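Local coordinates for ancylostoma secreted protein 1 (Necator americanus, PDB 3NT8), which is probably associated with the transition to parasitism of infective hookworm larvae, and is a secreted protein built from two CAP domains, at residues Pro266-Met271 with Val397-Gly402; Tyr368-Ala373 with Cys385-Gly390; Trp330-Glu335 with Ile356-Gln361; Asn246-Ser251 with Thr360-Asp365. One frame throughout, in Å; residues are numbered along the deposited sequence.

Contact 1 (Pro266-Met271 with Val397-Gly402); sequences PKAAKM and VIYTMG
Tyr399 lies across Pro266-Ala268, and its phenol bonds across to the other segment: OH donates to Pro266 O at 2.7 Å, in the carbonyl plane and on a lone pair. Two backbone bonds run beside it. Ala269 N donates to Thr400 O (2.7 Å), which also takes a hydrogen from a water held by Lys270 N, while Gly402 N donates to Lys267 O (3.1 Å).

Apolar contacts fill in around the ring. Ala268 CB approaches Tyr399 CD1 at 3.6 Å, its small methyl letting the chains come close, and Met271 CE, brought round by bends at chi2 and chi3, reaches Tyr399 CD2 at 3.5 Å. Pro266 CG packs on Met401 SD at 3.6 Å.

Lys270 supplies the charged element. Its extended chain passes Thr400, with CE 3.2 Å from Thr400 OG1, and turns at chi4 (51°) toward its salt-bridge partner Asp365, which also accepts from Thr400 N.

Neither segment is regular strand; the backbones meet at a single beta bridge between Ala268 and Met401, joining the loop between helix 235-253 and strand 275-276 to the loop that follows strand 381-388, in the second CAP half of the protein.

Contact 2 (Tyr368-Ala373 with Cys385-Gly390); sequences YKLGCA and CQYGPG
Leu370 and Tyr387 sit side by side on one face of an antiparallel strand pair and point the same way, forming a non-hydrogen-bonded pair. From CB, with CG anti to the carbonyl carbon (chi1 -65°), the Tyr387 ring runs alongside Leu370. CD1 comes within 3.9 Å of Leu370 CD1, CE1 is nearer at 3.5 Å, and CZ has drawn off to 4.0 Å, so a single leucine methyl touches one flank of the ring. At the tip, OH leaves the hairpin to bond with His245 and Asn307, while helix 357-363 packs against the ring through Gln361 and Met362. Tyrosine suits the place because its flank is apolar and its end is polar.

On the same face Cys372 and Cys385 form the next non-hydrogen-bonded pair, whose CA atoms are 4.0 Å apart, and their SG atoms are joined in a disulfide with chi3 of 109°. Between these pairs Gly371 and Gln386 exchange backbone bonds, Gln386 N to Gly371 O being 2.9 Å. At the far end Gly388 O accepts from Tyr368 N (3.0 Å) and Lys369 N (2.8 Å): a classic beta bulge, after which a cis peptide bond leads into Pro389, whose CD rests near the Tyr368 ring.

The hairpin of strands 369-376 and 381-388 is thus held in two ways. Backbone bonds set the register, and the disulfide, suited to the oxidising environment of a secreted protein, adds a covalent cross-link that cannot slip.

Contact 3 (Trp330-Glu335 with Ile356-Gln361); sequences WNELKE and IGHYTQ
Ile356 touches helix 332-335 with the end of its side chain, CD1 lying 3.4 Å from Glu332 O, and it occupies the N-cap position of helix 357-363, which carries the Gly-His-Tyr-Thr-Gln signature of CAP domains. Gly357 begins the helix.

His358 comes next. Its ND1 donates to Glu332 OE2 over 2.6 Å in an almost straight bond (178°) that lies in the imidazole plane and meets the syn side of the oxygen, although the carboxylate is turned 44° against the ring. Pairs of this kind line the central cavity of CAP proteins, and this one probably does the same.

Tyr359 then uses its backbone as well as its ring. Its N donates to Glu332 OE1 at 2.9 Å, on the anti side, so the extended glutamate grips the first turn of the helix through both oxygens. With CG anti to the backbone N (chi1 160°), the ring is brought against two residues of the other segment. Its edge meets the face of Trp330 in a T-shaped pair with centroids 4.8 Å apart, and Trp330 NE1 is held by Glu257. Over one face of the tyrosine stands Leu333 CB, 3.6 Å from the ring centroid.

Contact 4 (Asn246-Ser251 with Thr360-Asp365); sequences NEFRSS and TQMAWD
Arg249 reaches out from helix 235-253 to the backbone of Met362 and Trp364, and its guanidinium is where the contact is tight. NH1 donates to Met362 O at 2.6 Å and to Trp364 O at 2.9 Å; NH2 joins it on Trp364 O at 3.0 Å, so the end of the group grips one carbonyl oxygen with two nitrogens. Both acceptors lie in or near the guanidinium plane, yet each carbonyl is met from above its own plane, and NH1 and NH2 approach Trp364 O from the same face. A bend at chi3 (78°) turns the group toward these carbonyls, while CG and CD pass along Met362 O, CG at 3.3 Å. Arginine suits the place because its flat, multi-donor end can give NH1 to two carbonyls while NH2 shares one of them. Two carbonyl oxygens turned on one cationic group probably stabilise its charge. Asp365 does not pair with it; that carboxylate forms a salt bridge with Lys270 instead.

The other side of the contact is looser and wholly apolar. Partly exposed Phe248 meets Met362 through CD2 and CE, 4.1 Å apart, at an oblique angle. The flexible thioether of methionine accommodates such a fit, and both side chains are backed by Trp330, whose ring stacks with that of Phe248.

Around this joint, Leu272 O takes a further bond from Arg249 NH2, and helix 318-330 supplies Trp329 and Trp330 against Met362, so the joint lies between helix 235-253, helix 318-330 and strand 381-388.

From the N terminus the chain passes through the first CAP domain before any of these contacts begins; all four lie in the second half. Residues 246-251 open contact 4, 266-271 open contact 1 and 330-335 open contact 3. Contact 3 closes first, at 356-361, and contact 4 at the overlapping 360-365, so both end on helix 357-363. Contact 2 then opens and closes the hairpin 368-390, in series with them. Last, 397-402 returns to 266-271, so contact 1 encloses contacts 2 and 3 and crosses contact 4. Together they join helix 235-253, the sheet, helix 357-363 and the late loops; Asp365 links contacts 1 and 4.

Contact 1 (Pro266-Met271 with Val397-Gly402)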
loop_
_atom_site.group_PDB
_atom_site.type_symbol
_atom_site.label_atom_id
_atom_site.label_comp_id
_atom_site.label_asym_id
_atom_site.label_seq_id
_atom_site.Cartn_x
_atom_site.Cartn_y
_atom_site.Cartn_z
ATOM N N PRO A 266 19.193 -16.014 -4.460
ATOM C CA PRO A 266 20.494 -16.018 -5.070
ATOM C C PRO A 266 20.603 -14.882 -6.071
ATOM O O PRO A 266 19.576 -14.364 -6.605
ATOM C CB PRO A 266 20.576 -17.421 -5.772
ATOM C CG PRO A 266 19.168 -17.888 -5.834
ATOM C CD PRO A 266 18.481 -17.283 -4.661
ATOM N N LYS A 267 21.844 -14.515 -6.353
ATOM C CA LYS A 267 22.127 -13.554 -7.414
ATOM C C LYS A 267 21.706 -14.040 -8.821
ATOM O O LYS A 267 21.752 -15.237 -9.130
ATOM C CB LYS A 267 23.611 -13.161 -7.361
ATOM C CG LYS A 267 23.991 -12.443 -6.113
ATOM C CD LYS A 267 25.486 -12.360 -5.970
ATOM C CE LYS A 267 25.806 -11.571 -4.757
ATOM N NZ LYS A 267 27.191 -11.016 -4.790
ATOM N N ALA A 268 21.241 -13.107 -9.643
ATOM C CA ALA A 268 20.700 -13.419 -10.974
ATOM C C ALA A 268 21.748 -13.035 -11.978
ATOM O O ALA A 268 22.288 -11.923 -11.885
ATOM C CB ALA A 268 19.452 -12.598 -11.238
ATOM N N ALA A 269 22.030 -13.924 -12.936
ATOM C CA ALA A 269 23.037 -13.648 -13.988
ATOM C C ALA A 269 22.530 -12.830 -15.174
ATOM O O ALA A 269 23.330 -12.143 -15.841
ATOM C CB ALA A 269 23.661 -14.960 -14.524
ATOM N N LYS A 270 21.253 -12.977 -15.524
ATOM C CA LYS A 270 20.723 -12.269 -16.704
ATOM C C LYS A 270 19.288 -11.758 -16.534
ATOM O O LYS A 270 18.401 -12.090 -17.344
ATOM C CB LYS A 270 20.827 -13.145 -17.969
ATOM C CG LYS A 270 20.157 -14.506 -17.906
ATOM C CD LYS A 270 20.315 -15.208 -19.224
ATOM C CE LYS A 270 19.447 -16.481 -19.158
ATOM N NZ LYS A 270 17.983 -16.167 -18.689
ATOM N N MET A 271 19.084 -10.962 -15.487
ATOM C CA MET A 271 17.797 -10.384 -15.133
ATOM C C MET A 271 17.488 -9.187 -15.982
ATOM O O MET A 271 18.129 -8.169 -15.863
ATOM C CB MET A 271 17.775 -9.991 -13.654
ATOM C CG MET A 271 16.414 -9.491 -13.171
ATOM S SD MET A 271 15.116 -10.764 -12.948
ATOM C CE MET A 271 15.915 -11.733 -11.645
ATOM N N VAL A 397 13.808 -22.893 -13.475
ATOM C CA VAL A 397 14.293 -21.868 -12.581
ATOM C C VAL A 397 13.573 -20.526 -12.863
ATOM O O VAL A 397 13.196 -20.233 -13.993
ATOM C CB VAL A 397 15.801 -21.681 -12.670
ATOM C CG1 VAL A 397 16.583 -22.955 -12.165
ATOM C CG2 VAL A 397 16.133 -21.346 -14.029
ATOM N N ILE A 398 13.349 -19.738 -11.810
ATOM C CA ILE A 398 12.671 -18.447 -11.953
ATOM C C ILE A 398 13.642 -17.495 -12.668
ATOM O O ILE A 398 13.247 -16.684 -13.512
ATOM C CB ILE A 398 12.234 -17.856 -10.595
ATOM C CG1 ILE A 398 11.349 -18.814 -9.819
ATOM C CG2 ILE A 398 11.567 -16.457 -10.749
ATOM C CD1 ILE A 398 11.451 -18.579 -8.304
ATOM N N TYR A 399 14.909 -17.584 -12.318
ATOM C CA TYR A 399 15.945 -16.798 -13.017
ATOM C C TYR A 399 17.266 -17.571 -12.976
ATOM O O TYR A 399 17.510 -18.387 -12.030
ATOM C CB TYR A 399 16.094 -15.386 -12.443
ATOM C CG TYR A 399 16.293 -15.262 -10.938
ATOM C CD1 TYR A 399 17.548 -15.501 -10.352
ATOM C CD2 TYR A 399 15.244 -14.869 -10.132
ATOM C CE1 TYR A 399 17.752 -15.375 -9.017
ATOM C CE2 TYR A 399 15.416 -14.706 -8.772
ATOM C CZ TYR A 399 16.692 -14.979 -8.223
ATOM O OH TYR A 399 16.944 -14.856 -6.908
ATOM N N THR A 400 18.099 -17.358 -14.012
ATOM C CA THR A 400 19.408 -18.012 -14.112
ATOM C C THR A 400 20.329 -17.376 -13.076
ATOM O O THR A 400 20.462 -16.121 -12.976
ATOM C CB THR A 400 20.051 -17.791 -15.494
ATOM O OG1 THR A 400 19.169 -18.292 -16.492
ATOM C CG2 THR A 400 21.432 -18.560 -15.598
ATOM N N MET A 401 20.997 -18.247 -12.364
ATOM C CA MET A 401 21.770 -17.906 -11.226
ATOM C C MET A 401 23.256 -17.674 -11.531
ATOM O O MET A 401 23.914 -18.456 -12.261
ATOM C CB MET A 401 21.561 -19.003 -10.138
ATOM C CG MET A 401 20.229 -18.965 -9.433
ATOM S SD MET A 401 20.050 -20.339 -8.297
ATOM C CE MET A 401 19.691 -21.628 -9.519
ATOM N N GLY A 402 23.772 -16.570 -11.007
ATOM C CA GLY A 402 25.200 -16.199 -11.239
ATOM C C GLY A 402 25.436 -14.720 -10.948
ATOM O O GLY A 402 24.545 -14.012 -10.502
HETATM O O HOH W 1 18.982 -14.276 -14.399
HETATM O O HOH W 2 16.748 -18.691 -16.775
#

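Contact 2 (Tyr368-Ala373 with Cys385-Gly390)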
loop_
_atom_site.group_PDB
_atom_site.type_symbol
_atom_site.label_atom_id
_atom_site.label_comp_id
_atom_site.label_asym_id
_atom_site.label_seq_id
_atom_site.Cartn_x
_atom_site.Cartn_y
_atom_site.Cartn_z
ATOM N N TYR A 368 10.040 -9.341 -19.717
ATOM C CA TYR A 368 10.550 -7.956 -19.807
ATOM C C TYR A 368 9.503 -6.878 -20.253
ATOM O O TYR A 368 9.796 -5.674 -20.198
ATOM C CB TYR A 368 11.855 -7.906 -20.645
ATOM C CG TYR A 368 11.666 -8.105 -22.121
ATOM C CD1 TYR A 368 11.550 -7.017 -22.999
ATOM C CD2 TYR A 368 11.606 -9.388 -22.654
ATOM C CE1 TYR A 368 11.320 -7.218 -24.390
ATOM C CE2 TYR A 368 11.400 -9.596 -24.018
ATOM C CZ TYR A 368 11.257 -8.520 -24.876
ATOM O OH TYR A 368 11.066 -8.774 -26.222
ATOM N N LYS A 369 8.318 -7.281 -20.727
ATOM C CA LYS A 369 7.245 -6.321 -21.024
ATOM C C LYS A 369 6.190 -6.389 -19.930
ATOM O O LYS A 369 5.648 -7.483 -19.598
ATOM C CB LYS A 369 6.577 -6.582 -22.373
ATOM C CG LYS A 369 7.552 -6.532 -23.550
ATOM C CD LYS A 369 6.834 -7.070 -24.780
ATOM C CE LYS A 369 7.710 -7.015 -26.063
ATOM N NZ LYS A 369 7.003 -7.481 -27.323
ATOM N N LEU A 370 5.907 -5.221 -19.380
ATOM C CA LEU A 370 4.926 -5.055 -18.373
ATOM C C LEU A 370 3.794 -4.152 -18.951
ATOM O O LEU A 370 4.081 -3.196 -19.704
ATOM C CB LEU A 370 5.570 -4.379 -17.168
ATOM C CG LEU A 370 4.677 -4.149 -15.965
ATOM C CD1 LEU A 370 4.421 -5.461 -15.228
ATOM C CD2 LEU A 370 5.160 -3.061 -14.991
ATOM N N GLY A 371 2.544 -4.465 -18.619
ATOM C CA GLY A 371 1.339 -3.608 -18.909
ATOM C C GLY A 371 0.281 -3.912 -17.874
ATOM O O GLY A 371 -0.085 -5.084 -17.682
ATOM N N CYS A 372 -0.173 -2.894 -17.135
ATOM C CA CYS A 372 -1.080 -3.129 -16.004
ATOM C C CYS A 372 -2.369 -2.317 -16.124
ATOM O O CYS A 372 -2.432 -1.362 -16.912
ATOM C CB CYS A 372 -0.390 -2.788 -14.692
ATOM S SG CYS A 372 1.074 -3.752 -14.367
ATOM N N ALA A 373 -3.377 -2.680 -15.323
ATOM C CA ALA A 373 -4.604 -1.901 -15.230
ATOM C C ALA A 373 -5.110 -1.821 -13.808
ATOM O O ALA A 373 -4.943 -2.731 -13.056
ATOM C CB ALA A 373 -5.684 -2.468 -16.155
ATOM N N CYS A 385 -1.950 -7.048 -13.702
ATOM C CA CYS A 385 -0.757 -6.839 -14.520
ATOM C C CYS A 385 -0.463 -8.055 -15.415
ATOM O O CYS A 385 -0.571 -9.207 -14.999
ATOM C CB CYS A 385 0.479 -6.632 -13.647
ATOM S SG CYS A 385 0.563 -5.034 -12.816
ATOM N N GLN A 386 0.025 -7.778 -16.611
ATOM C CA GLN A 386 0.315 -8.843 -17.590
ATOM C C GLN A 386 1.756 -8.719 -18.036
ATOM O O GLN A 386 2.337 -7.658 -18.008
ATOM C CB GLN A 386 -0.653 -8.812 -18.797
ATOM C CG GLN A 386 -2.073 -9.325 -18.476
ATOM C CD GLN A 386 -2.982 -9.375 -19.705
ATOM O OE1 GLN A 386 -2.555 -9.142 -20.844
ATOM N NE2 GLN A 386 -4.249 -9.706 -19.468
ATOM N N TYR A 387 2.312 -9.808 -18.479
ATOM C CA TYR A 387 3.755 -10.025 -18.472
ATOM C C TYR A 387 4.173 -10.745 -19.719
ATOM O O TYR A 387 3.736 -11.881 -19.959
ATOM C CB TYR A 387 4.143 -10.839 -17.241
ATOM C CG TYR A 387 3.886 -10.127 -15.880
ATOM C CD1 TYR A 387 4.897 -9.373 -15.235
ATOM C CD2 TYR A 387 2.674 -10.284 -15.192
ATOM C CE1 TYR A 387 4.679 -8.780 -14.039
ATOM C CE2 TYR A 387 2.465 -9.716 -13.953
ATOM C CZ TYR A 387 3.463 -8.931 -13.405
ATOM O OH TYR A 387 3.256 -8.316 -12.203
ATOM N N GLY A 388 5.026 -10.118 -20.522
ATOM C CA GLY A 388 5.466 -10.709 -21.771
ATOM C C GLY A 388 6.982 -10.801 -21.865
ATOM O O GLY A 388 7.681 -9.883 -21.456
ATOM N N PRO A 389 7.509 -11.947 -22.328
ATOM C CA PRO A 389 6.704 -13.104 -22.710
ATOM C C PRO A 389 6.091 -13.980 -21.552
ATOM O O PRO A 389 5.162 -14.777 -21.758
ATOM C CB PRO A 389 7.659 -13.905 -23.600
ATOM C CG PRO A 389 9.041 -13.519 -23.141
ATOM C CD PRO A 389 8.957 -12.211 -22.461
ATOM N N GLY A 390 6.486 -13.857 -20.326
ATOM C CA GLY A 390 5.585 -14.610 -19.426
ATOM C C GLY A 390 6.286 -15.879 -18.966
ATOM O O GLY A 390 6.850 -16.618 -19.784
#

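Contact 3 (Trp330-Glu335 with Ile356-Gln361)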
loop_
_atom_site.group_PDB
_atom_site.type_symbol
_atom_site.label_atom_id
_atom_site.label_comp_id
_atom_site.label_asym_id
_atom_site.label_seq_id
_atom_site.Cartn_x
_atom_site.Cartn_y
_atom_site.Cartn_z
ATOM N N TRP A 330 5.025 -9.569 -4.490
ATOM C CA TRP A 330 6.438 -9.762 -4.201
ATOM C C TRP A 330 6.719 -10.439 -2.860
ATOM O O TRP A 330 7.650 -11.271 -2.772
ATOM C CB TRP A 330 7.223 -8.435 -4.308
ATOM C CG TRP A 330 8.717 -8.646 -4.333
ATOM C CD1 TRP A 330 9.582 -8.563 -3.266
ATOM C CD2 TRP A 330 9.540 -9.033 -5.469
ATOM N NE1 TRP A 330 10.881 -8.851 -3.674
ATOM C CE2 TRP A 330 10.874 -9.118 -5.020
ATOM C CE3 TRP A 330 9.274 -9.283 -6.825
ATOM C CZ2 TRP A 330 11.925 -9.468 -5.871
ATOM C CZ3 TRP A 330 10.316 -9.622 -7.656
ATOM C CH2 TRP A 330 11.616 -9.707 -7.185
ATOM N N ASN A 331 5.903 -10.093 -1.841
ATOM C CA ASN A 331 6.070 -10.600 -0.488
ATOM C C ASN A 331 6.068 -12.094 -0.345
ATOM O O ASN A 331 6.527 -12.609 0.647
ATOM C CB ASN A 331 5.139 -9.886 0.542
ATOM C CG ASN A 331 5.603 -8.461 0.829
ATOM O OD1 ASN A 331 6.781 -8.121 0.567
ATOM N ND2 ASN A 331 4.669 -7.589 1.319
ATOM N N GLU A 332 5.550 -12.798 -1.347
ATOM C CA GLU A 332 5.552 -14.253 -1.337
ATOM C C GLU A 332 6.908 -14.894 -1.032
ATOM O O GLU A 332 7.015 -15.937 -0.378
ATOM C CB GLU A 332 4.920 -14.767 -2.620
ATOM C CG GLU A 332 3.441 -14.278 -2.764
ATOM C CD GLU A 332 2.742 -14.756 -4.023
ATOM O OE1 GLU A 332 3.375 -14.988 -5.102
ATOM O OE2 GLU A 332 1.502 -14.873 -3.958
ATOM N N LEU A 333 7.956 -14.216 -1.459
ATOM C CA LEU A 333 9.290 -14.738 -1.330
ATOM C C LEU A 333 9.700 -14.755 0.122
ATOM O O LEU A 333 10.294 -15.757 0.604
ATOM C CB LEU A 333 10.310 -13.901 -2.153
ATOM C CG LEU A 333 11.779 -14.306 -1.919
ATOM C CD1 LEU A 333 12.103 -15.672 -2.475
ATOM C CD2 LEU A 333 12.745 -13.289 -2.541
ATOM N N LYS A 334 9.429 -13.652 0.819
ATOM C CA LYS A 334 9.880 -13.553 2.198
ATOM C C LYS A 334 8.878 -14.265 3.114
ATOM O O LYS A 334 9.221 -14.620 4.258
ATOM C CB LYS A 334 10.062 -12.091 2.583
ATOM C CG LYS A 334 8.783 -11.235 2.397
ATOM C CD LYS A 334 8.961 -9.833 3.162
ATOM C CE LYS A 334 9.933 -8.925 2.377
ATOM N NZ LYS A 334 9.372 -8.697 1.024
ATOM N N GLU A 335 7.642 -14.459 2.627
ATOM C CA GLU A 335 6.619 -15.118 3.452
ATOM C C GLU A 335 6.615 -16.642 3.397
ATOM O O GLU A 335 6.538 -17.316 4.451
ATOM C CB GLU A 335 5.240 -14.519 3.205
ATOM C CG GLU A 335 5.161 -13.127 3.845
ATOM C CD GLU A 335 3.771 -12.544 3.813
ATOM O OE1 GLU A 335 2.831 -13.353 3.932
ATOM O OE2 GLU A 335 3.619 -11.292 3.673
ATOM N N ILE A 356 3.036 -18.750 -4.483
ATOM C CA ILE A 356 4.351 -18.175 -4.777
ATOM C C ILE A 356 4.422 -17.644 -6.217
ATOM O O ILE A 356 5.398 -17.011 -6.638
ATOM C CB ILE A 356 5.434 -19.252 -4.479
ATOM C CG1 ILE A 356 6.802 -18.636 -4.325
ATOM C CG2 ILE A 356 5.390 -20.433 -5.530
ATOM C CD1 ILE A 356 7.063 -18.178 -2.899
ATOM N N GLY A 357 3.360 -17.870 -6.969
ATOM C CA GLY A 357 3.410 -17.677 -8.406
ATOM C C GLY A 357 3.339 -16.225 -8.835
ATOM O O GLY A 357 3.740 -15.897 -9.935
ATOM N N HIS A 358 2.779 -15.359 -7.995
ATOM C CA HIS A 358 2.856 -13.918 -8.267
ATOM C C HIS A 358 4.255 -13.308 -8.173
ATOM O O HIS A 358 4.629 -12.526 -9.028
ATOM C CB HIS A 358 1.930 -13.125 -7.351
ATOM C CG HIS A 358 0.561 -13.694 -7.261
ATOM N ND1 HIS A 358 0.128 -14.412 -6.167
ATOM C CD2 HIS A 358 -0.463 -13.684 -8.147
ATOM C CE1 HIS A 358 -1.105 -14.825 -6.388
ATOM N NE2 HIS A 358 -1.480 -14.411 -7.587
ATOM N N TYR A 359 4.990 -13.646 -7.122
ATOM C CA TYR A 359 6.393 -13.341 -7.003
ATOM C C TYR A 359 7.244 -13.902 -8.192
ATOM O O TYR A 359 8.027 -13.188 -8.775
ATOM C CB TYR A 359 6.922 -13.851 -5.636
ATOM C CG TYR A 359 8.417 -14.002 -5.669
ATOM C CD1 TYR A 359 9.259 -12.901 -5.474
ATOM C CD2 TYR A 359 9.018 -15.246 -5.960
ATOM C CE1 TYR A 359 10.638 -13.025 -5.588
ATOM C CE2 TYR A 359 10.428 -15.365 -6.050
ATOM C CZ TYR A 359 11.219 -14.246 -5.834
ATOM O OH TYR A 359 12.596 -14.330 -5.935
ATOM N N THR A 360 7.051 -15.144 -8.589
ATOM C CA THR A 360 7.872 -15.793 -9.607
ATOM C C THR A 360 7.758 -15.060 -10.929
ATOM O O THR A 360 8.757 -14.751 -11.567
ATOM C CB THR A 360 7.610 -17.299 -9.704
ATOM O OG1 THR A 360 6.200 -17.581 -9.813
ATOM C CG2 THR A 360 8.141 -18.005 -8.455
ATOM N N GLN A 361 6.538 -14.695 -11.301
ATOM C CA GLN A 361 6.355 -13.945 -12.510
ATOM C C GLN A 361 6.982 -12.564 -12.438
ATOM O O GLN A 361 7.427 -12.010 -13.454
ATOM C CB GLN A 361 4.850 -13.839 -12.819
ATOM C CG GLN A 361 4.463 -13.123 -14.106
ATOM C CD GLN A 361 5.031 -13.817 -15.322
ATOM O OE1 GLN A 361 4.415 -14.734 -15.914
ATOM N NE2 GLN A 361 6.209 -13.367 -15.721
#

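Contact 4 (Asn246-Ser251 with Thr360-Asp365)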
loop_
_atom_site.group_PDB
_atom_site.type_symbol
_atom_site.label_atom_id
_atom_site.label_comp_id
_atom_site.label_asym_id
_atom_site.label_seq_id
_atom_site.Cartn_x
_atom_site.Cartn_y
_atom_site.Cartn_z
ATOM N N ASN A 246 10.847 -3.083 -11.320
ATOM C CA ASN A 246 12.267 -3.031 -11.606
ATOM C C ASN A 246 13.165 -2.940 -10.420
ATOM O O ASN A 246 14.226 -3.523 -10.458
ATOM C CB ASN A 246 12.616 -1.951 -12.639
ATOM C CG ASN A 246 12.440 -2.456 -14.079
ATOM O OD1 ASN A 246 12.784 -3.580 -14.342
ATOM N ND2 ASN A 246 11.913 -1.620 -15.004
ATOM N N GLU A 247 12.732 -2.197 -9.390
ATOM C CA GLU A 247 13.484 -2.049 -8.208
ATOM C C GLU A 247 13.575 -3.355 -7.402
ATOM O O GLU A 247 14.584 -3.632 -6.766
ATOM C CB GLU A 247 12.895 -0.933 -7.353
ATOM C CG GLU A 247 13.199 0.424 -7.901
ATOM C CD GLU A 247 12.949 1.556 -6.927
ATOM O OE1 GLU A 247 12.430 1.330 -5.804
ATOM O OE2 GLU A 247 13.285 2.696 -7.296
ATOM N N PHE A 248 12.498 -4.129 -7.423
ATOM C CA PHE A 248 12.510 -5.436 -6.841
ATOM C C PHE A 248 13.375 -6.411 -7.660
ATOM O O PHE A 248 14.142 -7.195 -7.075
ATOM C CB PHE A 248 11.091 -5.957 -6.692
ATOM C CG PHE A 248 10.334 -5.476 -5.460
ATOM C CD1 PHE A 248 10.943 -5.426 -4.214
ATOM C CD2 PHE A 248 8.945 -5.209 -5.541
ATOM C CE1 PHE A 248 10.240 -5.045 -3.011
ATOM C CE2 PHE A 248 8.228 -4.819 -4.351
ATOM C CZ PHE A 248 8.911 -4.771 -3.071
ATOM N N ARG A 249 13.285 -6.363 -8.985
ATOM C CA ARG A 249 14.143 -7.221 -9.805
ATOM C C ARG A 249 15.627 -6.839 -9.637
ATOM O O ARG A 249 16.503 -7.709 -9.705
ATOM C CB ARG A 249 13.763 -7.085 -11.267
ATOM C CG ARG A 249 12.503 -7.837 -11.606
ATOM C CD ARG A 249 11.913 -7.433 -12.924
ATOM N NE ARG A 249 12.628 -8.043 -14.025
ATOM C CZ ARG A 249 12.374 -9.254 -14.495
ATOM N NH1 ARG A 249 11.396 -10.013 -13.942
ATOM N NH2 ARG A 249 13.095 -9.736 -15.487
ATOM N N SER A 250 15.899 -5.533 -9.473
ATOM C CA SER A 250 17.271 -5.086 -9.219
ATOM C C SER A 250 17.814 -5.636 -7.896
ATOM O O SER A 250 18.954 -6.158 -7.818
ATOM C CB SER A 250 17.367 -3.561 -9.237
ATOM O OG SER A 250 18.682 -3.153 -8.908
ATOM N N SER A 251 16.983 -5.508 -6.856
ATOM C CA SER A 251 17.302 -6.000 -5.560
ATOM C C SER A 251 17.546 -7.490 -5.544
ATOM O O SER A 251 18.526 -7.945 -4.938
ATOM C CB SER A 251 16.254 -5.627 -4.548
ATOM O OG SER A 251 16.783 -5.933 -3.261
ATOM N N THR A 360 7.051 -15.144 -8.589
ATOM C CA THR A 360 7.872 -15.793 -9.607
ATOM C C THR A 360 7.758 -15.060 -10.929
ATOM O O THR A 360 8.757 -14.751 -11.567
ATOM C CB THR A 360 7.610 -17.299 -9.704
ATOM O OG1 THR A 360 6.200 -17.581 -9.813
ATOM C CG2 THR A 360 8.141 -18.005 -8.455
ATOM N N GLN A 361 6.538 -14.695 -11.301
ATOM C CA GLN A 361 6.355 -13.945 -12.510
ATOM C C GLN A 361 6.982 -12.564 -12.438
ATOM O O GLN A 361 7.427 -12.010 -13.454
ATOM C CB GLN A 361 4.850 -13.839 -12.819
ATOM C CG GLN A 361 4.463 -13.123 -14.106
ATOM C CD GLN A 361 5.031 -13.817 -15.322
ATOM O OE1 GLN A 361 4.415 -14.734 -15.914
ATOM N NE2 GLN A 361 6.209 -13.367 -15.721
ATOM N N MET A 362 6.991 -11.966 -11.265
ATOM C CA MET A 362 7.658 -10.652 -11.139
ATOM C C MET A 362 9.203 -10.775 -11.286
ATOM O O MET A 362 9.865 -9.882 -11.857
ATOM C CB MET A 362 7.299 -9.977 -9.817
ATOM C CG MET A 362 5.872 -9.463 -9.748
ATOM S SD MET A 362 5.521 -8.602 -8.170
ATOM C CE MET A 362 6.569 -7.127 -8.259
ATOM N N ALA A 363 9.770 -11.866 -10.772
ATOM C CA ALA A 363 11.202 -12.082 -10.769
ATOM C C ALA A 363 11.685 -12.858 -11.991
ATOM O O ALA A 363 12.882 -13.098 -12.107
ATOM C CB ALA A 363 11.615 -12.847 -9.521
ATOM N N TRP A 364 10.771 -13.242 -12.886
ATOM C CA TRP A 364 11.124 -14.084 -14.063
ATOM C C TRP A 364 12.058 -13.387 -15.059
ATOM O O TRP A 364 11.703 -12.333 -15.644
ATOM C CB TRP A 364 9.855 -14.567 -14.771
ATOM C CG TRP A 364 10.004 -15.945 -15.366
ATOM C CD1 TRP A 364 10.435 -16.261 -16.645
ATOM C CD2 TRP A 364 9.767 -17.192 -14.706
ATOM N NE1 TRP A 364 10.462 -17.625 -16.816
ATOM C CE2 TRP A 364 10.051 -18.225 -15.648
ATOM C CE3 TRP A 364 9.379 -17.548 -13.406
ATOM C CZ2 TRP A 364 9.935 -19.602 -15.323
ATOM C CZ3 TRP A 364 9.237 -18.919 -13.100
ATOM C CH2 TRP A 364 9.517 -19.915 -14.053
ATOM N N ASP A 365 13.258 -13.951 -15.237
ATOM C CA ASP A 365 14.293 -13.198 -15.929
ATOM C C ASP A 365 14.000 -12.939 -17.386
ATOM O O ASP A 365 14.412 -11.912 -17.895
ATOM C CB ASP A 365 15.724 -13.763 -15.723
ATOM C CG ASP A 365 15.915 -15.145 -16.261
ATOM O OD1 ASP A 365 14.956 -15.848 -16.451
ATOM O OD2 ASP A 365 17.050 -15.596 -16.421
#